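Local coordinates for glycosyl hydrolase, family 31/fibronectin type III domain protein (Clostridium perfringens, PDB 4UAP) that binds N-acetylgalactosamine as a calcium-containing carbohydrate-binding module of a family 31 glycoside hydrolase, consistent with recognition of galacto-configured sugars, at residues F70-R75 with I126-L131; M19-L24 with L53-T58. All coordinates share one frame; numbering follows the deposited sequence.

Interaction 1: residues F70-R75 with I126-L131. With NGA (2-acetamido-2-deoxy-beta-D-galactopyranose), chain C.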
ATOM      1  N   PHE A  70      10.529   3.294  -0.562  1.00  7.29           N
ATOM      2  CA  PHE A  70       9.133   3.681  -0.630  1.00  8.40           C
ATOM      3  C   PHE A  70       8.573   3.653   0.785  1.00  8.14           C
ATOM      4  O   PHE A  70       9.081   2.947   1.663  1.00  6.45           O
ATOM      5  CB  PHE A  70       8.321   2.820  -1.618  1.00  8.82           C
ATOM      6  CG  PHE A  70       8.258   1.354  -1.292  1.00  9.46           C
ATOM      7  CD1 PHE A  70       7.326   0.867  -0.386  1.00 10.98           C
ATOM      8  CD2 PHE A  70       9.084   0.455  -1.948  1.00 10.33           C
ATOM      9  CE1 PHE A  70       7.248  -0.486  -0.116  1.00 13.59           C
ATOM     10  CE2 PHE A  70       9.017  -0.907  -1.673  1.00 10.96           C
ATOM     11  CZ  PHE A  70       8.094  -1.375  -0.765  1.00  8.82           C
ATOM     12  N   THR A  71       7.557   4.480   0.996  1.00  6.99           N
ATOM     13  CA  THR A  71       6.993   4.735   2.308  1.00  6.42           C
ATOM     14  C   THR A  71       5.490   4.545   2.265  1.00  9.43           C
ATOM     15  O   THR A  71       4.797   5.213   1.492  1.00  6.63           O
ATOM     16  CB  THR A  71       7.306   6.162   2.782  1.00  9.26           C
ATOM     17  OG1 THR A  71       8.729   6.319   2.911  1.00 12.29           O
ATOM     18  CG2 THR A  71       6.635   6.443   4.115  1.00  9.93           C
ATOM     19  N   ILE A  72       5.004   3.627   3.096  1.00  5.70           N
ATOM     20  CA  ILE A  72       3.588   3.333   3.215  1.00  8.11           C
ATOM     21  C   ILE A  72       3.041   4.101   4.417  1.00  8.40           C
ATOM     22  O   ILE A  72       3.579   3.991   5.520  1.00  7.17           O
ATOM     23  CB  ILE A  72       3.340   1.812   3.386  1.00  8.02           C
ATOM     24  CG1 ILE A  72       3.971   1.035   2.212  1.00  8.44           C
ATOM     25  CG2 ILE A  72       1.840   1.515   3.501  1.00  7.32           C
ATOM     26  CD1 ILE A  72       3.992  -0.481   2.398  1.00  8.80           C
ATOM     27  N   TYR A  73       2.001   4.898   4.189  1.00  4.78           N
ATOM     28  CA  TYR A  73       1.372   5.648   5.262  1.00  8.00           C
ATOM     29  C   TYR A  73       0.152   4.891   5.775  1.00  7.85           C
ATOM     30  O   TYR A  73      -0.811   4.647   5.039  1.00  6.54           O
ATOM     31  CB  TYR A  73       0.986   7.048   4.787  1.00  7.37           C
ATOM     32  CG  TYR A  73       2.181   7.940   4.509  1.00  9.39           C
ATOM     33  CD1 TYR A  73       2.869   7.864   3.296  1.00 10.62           C
ATOM     34  CD2 TYR A  73       2.624   8.858   5.465  1.00 13.27           C
ATOM     35  CE1 TYR A  73       3.961   8.679   3.043  1.00 15.31           C
ATOM     36  CE2 TYR A  73       3.727   9.671   5.222  1.00 15.38           C
ATOM     37  CZ  TYR A  73       4.380   9.583   4.014  1.00 16.12           C
ATOM     38  OH  TYR A  73       5.458  10.398   3.774  1.00 20.31           O
ATOM     39  N   ASN A  74       0.211   4.508   7.047  1.00  8.36           N
ATOM     40  CA  ASN A  74      -0.806   3.661   7.642  1.00  8.96           C
ATOM     41  C   ASN A  74      -1.911   4.471   8.302  1.00  9.01           C
ATOM     42  O   ASN A  74      -1.699   5.609   8.710  1.00  7.98           O
ATOM     43  CB  ASN A  74      -0.171   2.718   8.661  1.00  9.22           C
ATOM     44  CG  ASN A  74       0.817   1.772   8.018  1.00 10.52           C
ATOM     45  OD1 ASN A  74       0.483   1.086   7.056  1.00  9.19           O
ATOM     46  ND2 ASN A  74       2.054   1.766   8.514  1.00  9.02           N
ATOM     47  N   ARG A  75      -3.091   3.871   8.398  1.00  6.64           N
ATOM     48  CA  ARG A  75      -4.228   4.566   8.981  1.00  7.53           C
ATOM     49  C   ARG A  75      -4.050   4.658  10.490  1.00  7.26           C
ATOM     50  O   ARG A  75      -3.993   3.641  11.177  1.00  9.51           O
ATOM     51  CB  ARG A  75      -5.544   3.863   8.643  1.00  6.68           C
ATOM     52  CG  ARG A  75      -6.759   4.597   9.209  1.00  9.64           C
ATOM     53  CD  ARG A  75      -8.026   3.798   9.024  1.00  9.01           C
ATOM     54  NE  ARG A  75      -9.166   4.516   9.577  1.00 13.58           N
ATOM     55  CZ  ARG A  75     -10.418   4.080   9.505  1.00 18.32           C
ATOM     56  NH1 ARG A  75     -10.680   2.924   8.905  1.00 11.95           N
ATOM     57  NH2 ARG A  75     -11.397   4.800  10.032  1.00 14.68           N
ATOM     58  N   ILE A 126       7.321  -2.433  -8.793  1.00  8.40           N
ATOM     59  CA  ILE A 126       7.347  -2.873  -7.407  1.00  5.71           C
ATOM     60  C   ILE A 126       5.964  -3.380  -7.057  1.00  8.12           C
ATOM     61  O   ILE A 126       4.954  -2.727  -7.342  1.00  6.54           O
ATOM     62  CB  ILE A 126       7.786  -1.737  -6.459  1.00 11.86           C
ATOM     63  CG1 ILE A 126       9.292  -1.490  -6.627  1.00 14.98           C
ATOM     64  CG2 ILE A 126       7.467  -2.087  -5.008  1.00  8.83           C
ATOM     65  CD1 ILE A 126       9.839  -0.392  -5.763  1.00 17.64           C
ATOM     66  N   VAL A 127       5.909  -4.572  -6.488  1.00  6.27           N
ATOM     67  CA  VAL A 127       4.629  -5.148  -6.121  1.00  6.56           C
ATOM     68  C   VAL A 127       4.582  -5.262  -4.620  1.00  6.07           C
ATOM     69  O   VAL A 127       5.440  -5.907  -4.021  1.00  8.20           O
ATOM     70  CB  VAL A 127       4.404  -6.525  -6.755  1.00  8.04           C
ATOM     71  CG1 VAL A 127       3.031  -7.067  -6.343  1.00 10.80           C
ATOM     72  CG2 VAL A 127       4.530  -6.440  -8.287  1.00  6.94           C
ATOM     73  N   ILE A 128       3.601  -4.596  -4.025  1.00  6.50           N
ATOM     74  CA  ILE A 128       3.437  -4.563  -2.569  1.00  5.48           C
ATOM     75  C   ILE A 128       2.201  -5.348  -2.186  1.00  7.15           C
ATOM     76  O   ILE A 128       1.116  -5.080  -2.687  1.00  8.28           O
ATOM     77  CB  ILE A 128       3.302  -3.125  -2.043  1.00  6.89           C
ATOM     78  CG1 ILE A 128       4.535  -2.308  -2.445  1.00  8.40           C
ATOM     79  CG2 ILE A 128       3.086  -3.125  -0.506  1.00  6.59           C
ATOM     80  CD1 ILE A 128       4.425  -0.836  -2.171  1.00  9.29           C
ATOM     81  N   THR A 129       2.356  -6.324  -1.303  1.00  8.69           N
ATOM     82  CA  THR A 129       1.219  -7.142  -0.926  1.00  9.00           C
ATOM     83  C   THR A 129       0.907  -6.993   0.554  1.00  8.63           C
ATOM     84  O   THR A 129       1.728  -7.335   1.404  1.00  8.25           O
ATOM     85  CB  THR A 129       1.459  -8.628  -1.248  1.00 10.14           C
ATOM     86  OG1 THR A 129       1.864  -8.755  -2.616  1.00 13.04           O
ATOM     87  CG2 THR A 129       0.176  -9.412  -1.048  1.00 10.94           C
ATOM     88  N   ALA A 130      -0.276  -6.462   0.847  1.00  6.77           N
ATOM     89  CA  ALA A 130      -0.801  -6.450   2.206  1.00 10.74           C
ATOM     90  C   ALA A 130      -1.236  -7.870   2.591  1.00  9.60           C
ATOM     91  O   ALA A 130      -2.067  -8.474   1.917  1.00  8.33           O
ATOM     92  CB  ALA A 130      -1.962  -5.468   2.317  1.00  9.14           C
ATOM     93  N   LEU A 131      -0.656  -8.395   3.667  1.00 10.48           N
ATOM     94  CA  LEU A 131      -0.872  -9.785   4.062  1.00  9.43           C
ATOM     95  C   LEU A 131      -1.846  -9.893   5.222  1.00 12.18           C
ATOM     96  O   LEU A 131      -2.585 -10.866   5.330  1.00 14.34           O
ATOM     97  CB  LEU A 131       0.450 -10.451   4.454  1.00  8.81           C
ATOM     98  CG  LEU A 131       1.534 -10.439   3.385  1.00 12.96           C
ATOM     99  CD1 LEU A 131       2.845 -10.948   3.976  1.00 11.03           C
ATOM    100  CD2 LEU A 131       1.085 -11.291   2.210  1.00 15.38           C
TER
HETATM  101  C1  NGA C 201     -15.574   0.683   9.896  1.00 33.04           C
HETATM  102  C2  NGA C 201     -14.674   1.914   9.839  1.00 24.90           C
HETATM  103  C3  NGA C 201     -14.396   2.274   8.394  1.00 19.79           C
HETATM  104  C4  NGA C 201     -13.869   1.039   7.675  1.00 17.64           C
HETATM  105  C5  NGA C 201     -14.946  -0.045   7.720  1.00 16.62           C
HETATM  106  C6  NGA C 201     -14.592  -1.373   7.063  1.00 21.30           C
HETATM  107  C7  NGA C 201     -14.673   3.718  11.522  1.00 34.18           C
HETATM  108  C8  NGA C 201     -15.438   4.876  12.094  1.00 28.63           C
HETATM  109  N2  NGA C 201     -15.281   3.052  10.531  1.00 28.96           N
HETATM  110  O1  NGA C 201     -15.489   0.149  11.196  1.00 38.69           O
HETATM  111  O3  NGA C 201     -13.479   3.342   8.392  1.00 20.64           O
HETATM  112  O4  NGA C 201     -12.704   0.595   8.336  1.00 16.40           O
HETATM  113  O5  NGA C 201     -15.195  -0.378   9.053  1.00 28.17           O
HETATM  114  O6  NGA C 201     -15.633  -2.316   7.297  1.00 13.30           O
HETATM  115  O7  NGA C 201     -13.552   3.431  11.967  1.00 23.92           O
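O3 of the N-acetylgalactosamine is gripped by both terminal nitrogens of Arg75, at 2.9 Å from NH1 and, more weakly, at 3.0 Å from NH2. In this beta-sandwich, the chain leading on from strand 64-74 carries the arginine to the rim. From there the side chain runs out fully stretched, chi1 through chi3 all near 180°, and the sugar meets the guanidinium at its edge, with C3 in the plane of the group. Arg75 NH1 also donates to the sugar O4 at 3.1 Å, and NH2 adds a weak bond to the acetamido O7; none of the four is straight. Ile42 N supplies a further hydrogen bond to the sugar.

Deeper in, the same strand faces strand 125-133 of the other sheet, the two axes 11.2 Å apart and turned by 29°, and the touching side chains are all apolar. With chi1 at 62°, the Phe70 ring drops into the gap between the sheets. It slants against two isoleucines, neither face-on nor edge-on: CE2 lies near Ile126 CG2, while CD1, CE1 and CZ lie against Ile128 CD1. Tyr116, from strand 113-118, stacks on the phenyl ring as well. Ile72 and Ile128 run antiparallel alongside one another, Ile72 CD1 lying 4.0 Å from Ile128 CG2. The closest touch between 70-75 and 126-131 is Phe70 CE1 to Ile128 CD1, at 3.5 Å.

Interaction 2: residues M19-L24 with L53-T58. With CA (calcium ion), chain D.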
ATOM      1  N   MET A  19     -12.761   4.735  -2.882  1.00 11.30           N
ATOM      2  CA  MET A  19     -11.559   4.535  -2.077  1.00  8.90           C
ATOM      3  C   MET A  19     -10.645   3.535  -2.782  1.00  8.78           C
ATOM      4  O   MET A  19     -10.163   2.578  -2.178  1.00  7.69           O
ATOM      5  CB  MET A  19     -11.933   4.045  -0.664  1.00  7.29           C
ATOM      6  CG  MET A  19     -13.025   4.895   0.012  1.00  9.31           C
ATOM      7  SD  MET A  19     -13.404   4.453   1.741  1.00  4.18           S
ATOM      8  CE  MET A  19     -11.976   5.120   2.562  1.00  9.58           C
ATOM      9  N   GLY A  20     -10.414   3.764  -4.075  1.00 12.42           N
ATOM     10  CA  GLY A  20      -9.671   2.822  -4.894  1.00  9.77           C
ATOM     11  C   GLY A  20      -8.171   3.068  -4.953  1.00  9.14           C
ATOM     12  O   GLY A  20      -7.624   3.837  -4.166  1.00  7.95           O
ATOM     13  N   LEU A  21      -7.517   2.407  -5.903  1.00  8.63           N
ATOM     14  CA  LEU A  21      -6.059   2.432  -6.040  1.00 10.67           C
ATOM     15  C   LEU A  21      -5.484   3.837  -6.179  1.00  8.52           C
ATOM     16  O   LEU A  21      -4.377   4.105  -5.735  1.00  9.24           O
ATOM     17  CB  LEU A  21      -5.640   1.587  -7.254  1.00  9.70           C
ATOM     18  CG  LEU A  21      -5.938   0.088  -7.139  1.00 12.07           C
ATOM     19  CD1 LEU A  21      -5.672  -0.638  -8.464  1.00 14.41           C
ATOM     20  CD2 LEU A  21      -5.121  -0.515  -6.027  1.00  6.76           C
ATOM     21  N   ASP A  22      -6.242   4.724  -6.815  1.00 10.19           N
ATOM     22  CA  ASP A  22      -5.809   6.094  -7.046  1.00 10.73           C
ATOM     23  C   ASP A  22      -5.511   6.829  -5.744  1.00 11.92           C
ATOM     24  O   ASP A  22      -4.667   7.730  -5.712  1.00 10.04           O
ATOM     25  CB  ASP A  22      -6.873   6.851  -7.849  1.00 15.08           C
ATOM     26  CG  ASP A  22      -8.224   6.874  -7.146  1.00 23.56           C
ATOM     27  OD1 ASP A  22      -8.851   5.800  -7.017  1.00 24.39           O
ATOM     28  OD2 ASP A  22      -8.661   7.964  -6.718  1.00 29.19           O
ATOM     29  N   LYS A  23      -6.182   6.427  -4.666  1.00  9.73           N
ATOM     30  CA  LYS A  23      -5.986   7.073  -3.361  1.00  8.80           C
ATOM     31  C   LYS A  23      -4.637   6.711  -2.731  1.00  8.24           C
ATOM     32  O   LYS A  23      -4.247   7.283  -1.714  1.00  8.23           O
ATOM     33  CB  LYS A  23      -7.136   6.709  -2.411  1.00  8.61           C
ATOM     34  CG  LYS A  23      -8.505   7.268  -2.841  1.00 10.61           C
ATOM     35  CD  LYS A  23      -8.480   8.800  -2.870  1.00 13.28           C
ATOM     36  CE  LYS A  23      -9.817   9.398  -3.326  1.00 15.06           C
ATOM     37  NZ  LYS A  23     -10.833   9.422  -2.236  1.00 22.43           N
ATOM     38  N   LEU A  24      -3.931   5.753  -3.320  1.00  7.29           N
ATOM     39  CA  LEU A  24      -2.588   5.419  -2.846  1.00  7.73           C
ATOM     40  C   LEU A  24      -1.569   6.445  -3.323  1.00  9.27           C
ATOM     41  O   LEU A  24      -0.504   6.592  -2.728  1.00  8.99           O
ATOM     42  CB  LEU A  24      -2.157   4.023  -3.324  1.00  8.49           C
ATOM     43  CG  LEU A  24      -2.930   2.813  -2.798  1.00  9.23           C
ATOM     44  CD1 LEU A  24      -2.506   1.528  -3.550  1.00  9.96           C
ATOM     45  CD2 LEU A  24      -2.740   2.658  -1.282  1.00  5.36           C
ATOM     46  N   LEU A  53      -7.701 -10.231   1.937  1.00 11.32           N
ATOM     47  CA  LEU A  53      -6.248 -10.255   1.928  1.00 11.53           C
ATOM     48  C   LEU A  53      -5.843 -11.690   1.607  1.00 15.11           C
ATOM     49  O   LEU A  53      -6.587 -12.612   1.908  1.00 14.59           O
ATOM     50  CB  LEU A  53      -5.687  -9.800   3.270  1.00 12.23           C
ATOM     51  CG  LEU A  53      -6.137  -8.397   3.682  1.00 11.27           C
ATOM     52  CD1 LEU A  53      -5.511  -8.002   5.013  1.00 10.81           C
ATOM     53  CD2 LEU A  53      -5.762  -7.402   2.583  1.00  7.04           C
ATOM     54  N   PRO A  54      -4.668 -11.888   0.995  1.00 16.24           N
ATOM     55  CA  PRO A  54      -3.683 -10.857   0.645  1.00 14.27           C
ATOM     56  C   PRO A  54      -4.143  -9.968  -0.508  1.00 13.79           C
ATOM     57  O   PRO A  54      -4.815 -10.432  -1.430  1.00 13.50           O
ATOM     58  CB  PRO A  54      -2.451 -11.676   0.240  1.00 11.74           C
ATOM     59  CG  PRO A  54      -3.035 -12.958  -0.305  1.00 17.05           C
ATOM     60  CD  PRO A  54      -4.224 -13.238   0.590  1.00 17.59           C
ATOM     61  N   PHE A  55      -3.779  -8.694  -0.455  1.00 10.91           N
ATOM     62  CA  PHE A  55      -4.132  -7.774  -1.530  1.00  9.59           C
ATOM     63  C   PHE A  55      -2.869  -7.212  -2.181  1.00 10.22           C
ATOM     64  O   PHE A  55      -2.032  -6.594  -1.526  1.00  8.21           O
ATOM     65  CB  PHE A  55      -5.023  -6.632  -1.017  1.00  8.50           C
ATOM     66  CG  PHE A  55      -5.454  -5.691  -2.100  1.00 10.97           C
ATOM     67  CD1 PHE A  55      -6.389  -6.097  -3.045  1.00  8.93           C
ATOM     68  CD2 PHE A  55      -4.917  -4.414  -2.189  1.00  7.60           C
ATOM     69  CE1 PHE A  55      -6.784  -5.249  -4.059  1.00 10.11           C
ATOM     70  CE2 PHE A  55      -5.301  -3.556  -3.210  1.00  7.32           C
ATOM     71  CZ  PHE A  55      -6.240  -3.974  -4.149  1.00  8.06           C
ATOM     72  N   GLU A  56      -2.754  -7.429  -3.481  1.00  8.77           N
ATOM     73  CA  GLU A  56      -1.562  -7.093  -4.237  1.00  9.65           C
ATOM     74  C   GLU A  56      -1.726  -5.765  -4.967  1.00  8.75           C
ATOM     75  O   GLU A  56      -2.703  -5.557  -5.693  1.00 10.49           O
ATOM     76  CB  GLU A  56      -1.269  -8.224  -5.224  1.00 11.17           C
ATOM     77  CG  GLU A  56      -0.026  -8.083  -6.053  1.00 20.37           C
ATOM     78  CD  GLU A  56       0.080  -9.213  -7.072  1.00 26.40           C
ATOM     79  OE1 GLU A  56      -0.470  -9.063  -8.186  1.00 30.55           O
ATOM     80  OE2 GLU A  56       0.676 -10.259  -6.736  1.00 25.30           O
ATOM     81  N   MET A  57      -0.765  -4.871  -4.759  1.00  6.10           N
ATOM     82  CA  MET A  57      -0.755  -3.551  -5.378  1.00  7.05           C
ATOM     83  C   MET A  57       0.505  -3.432  -6.242  1.00  8.08           C
ATOM     84  O   MET A  57       1.620  -3.583  -5.740  1.00  5.96           O
ATOM     85  CB  MET A  57      -0.781  -2.450  -4.309  1.00  4.26           C
ATOM     86  CG  MET A  57      -2.074  -2.373  -3.478  1.00  7.85           C
ATOM     87  SD  MET A  57      -1.868  -1.580  -1.841  1.00  1.82           S
ATOM     88  CE  MET A  57      -1.129  -2.923  -0.913  1.00  9.23           C
ATOM     89  N   THR A  58       0.323  -3.179  -7.534  1.00  5.91           N
ATOM     90  CA  THR A  58       1.448  -3.121  -8.464  1.00  6.94           C
ATOM     91  C   THR A  58       1.755  -1.686  -8.869  1.00  9.25           C
ATOM     92  O   THR A  58       0.860  -0.947  -9.281  1.00  9.33           O
ATOM     93  CB  THR A  58       1.170  -3.949  -9.721  1.00  7.35           C
ATOM     94  OG1 THR A  58       0.974  -5.317  -9.341  1.00  7.43           O
ATOM     95  CG2 THR A  58       2.343  -3.844 -10.721  1.00  8.48           C
TER
HETATM   96 CA    CA D 202      -3.994   9.055  -0.306  1.00  7.87          CA
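Met57 rises from strand 55-61 toward the short 3-10 turn at 21-24, part of a calcium-binding loop packed on the interior of the beta-sandwich, and its side chain can be followed atom by atom. Met57 CB is 4.4 Å from Leu24 CD1. Met57 CG comes within 3.9 Å of Leu24 CD1, and Leu21 CD2 is 4.4 Å from it. Met57 SD makes the nearest approach of the two segments, 3.6 Å to Leu24 CD1, with the leucine and methionine side chains crossing at about a right angle. At the sulfur the chain bends (chi3 -78°), which turns CE away from Leu24, toward Ile128 and Ala130 of the adjoining strand.

Two residues along the strand, Phe55 sends its ring to the same side of the sheet. Leu21 CD2 sits at the edge of that ring, near its plane, 4.1 Å from both CE2 and CZ of Phe55, so the leucine abuts the rim of the phenyl group. No hydrogen bond joins the two segments.

The turn is closed by its own backbone bonds, Lys23 N to Gly20 O and Leu24 N to Leu21 O. While Leu24 points inward and Leu21 reaches in with its CD2 methyl, Lys23 O turns to the calcium ion, 2.3 Å away, in a site shared with Asp26, Thr28, Ser35, Asn143 and Glu144. Lys23 NZ folds back to Gly18 O and Ser34 O. The turn thus packs against strands 55-61, 6-9 (Val8) and 37-38 (Met37), and is backbone-bonded to strand 141-149 through Leu24 and Ile145.

In the fold
The two contacts, centred 9 Å apart, share one sheet: strand 55-61 of interaction 2 pairs antiparallel with strand 125-133 of interaction 1, with Met57 N 2.8 Å from Ile128 O and Phe55 N 2.9 Å from Ala130 O. Their side chains also meet inside the sandwich, Met57 CE lying 4.2 Å from Ile128 CG2. The calcium site ties in from the other sheet, since Tyr73 of 70-75 makes backbone hydrogen bonds with Asn143 and Glu144, which share the ion with Lys23. The side chain of Ile72 is about 10 Å from the bound calcium ion. Sugar binding belongs to interaction 1 through Arg75, whereas the Phe55 side chain stays about 14 Å from the ligand.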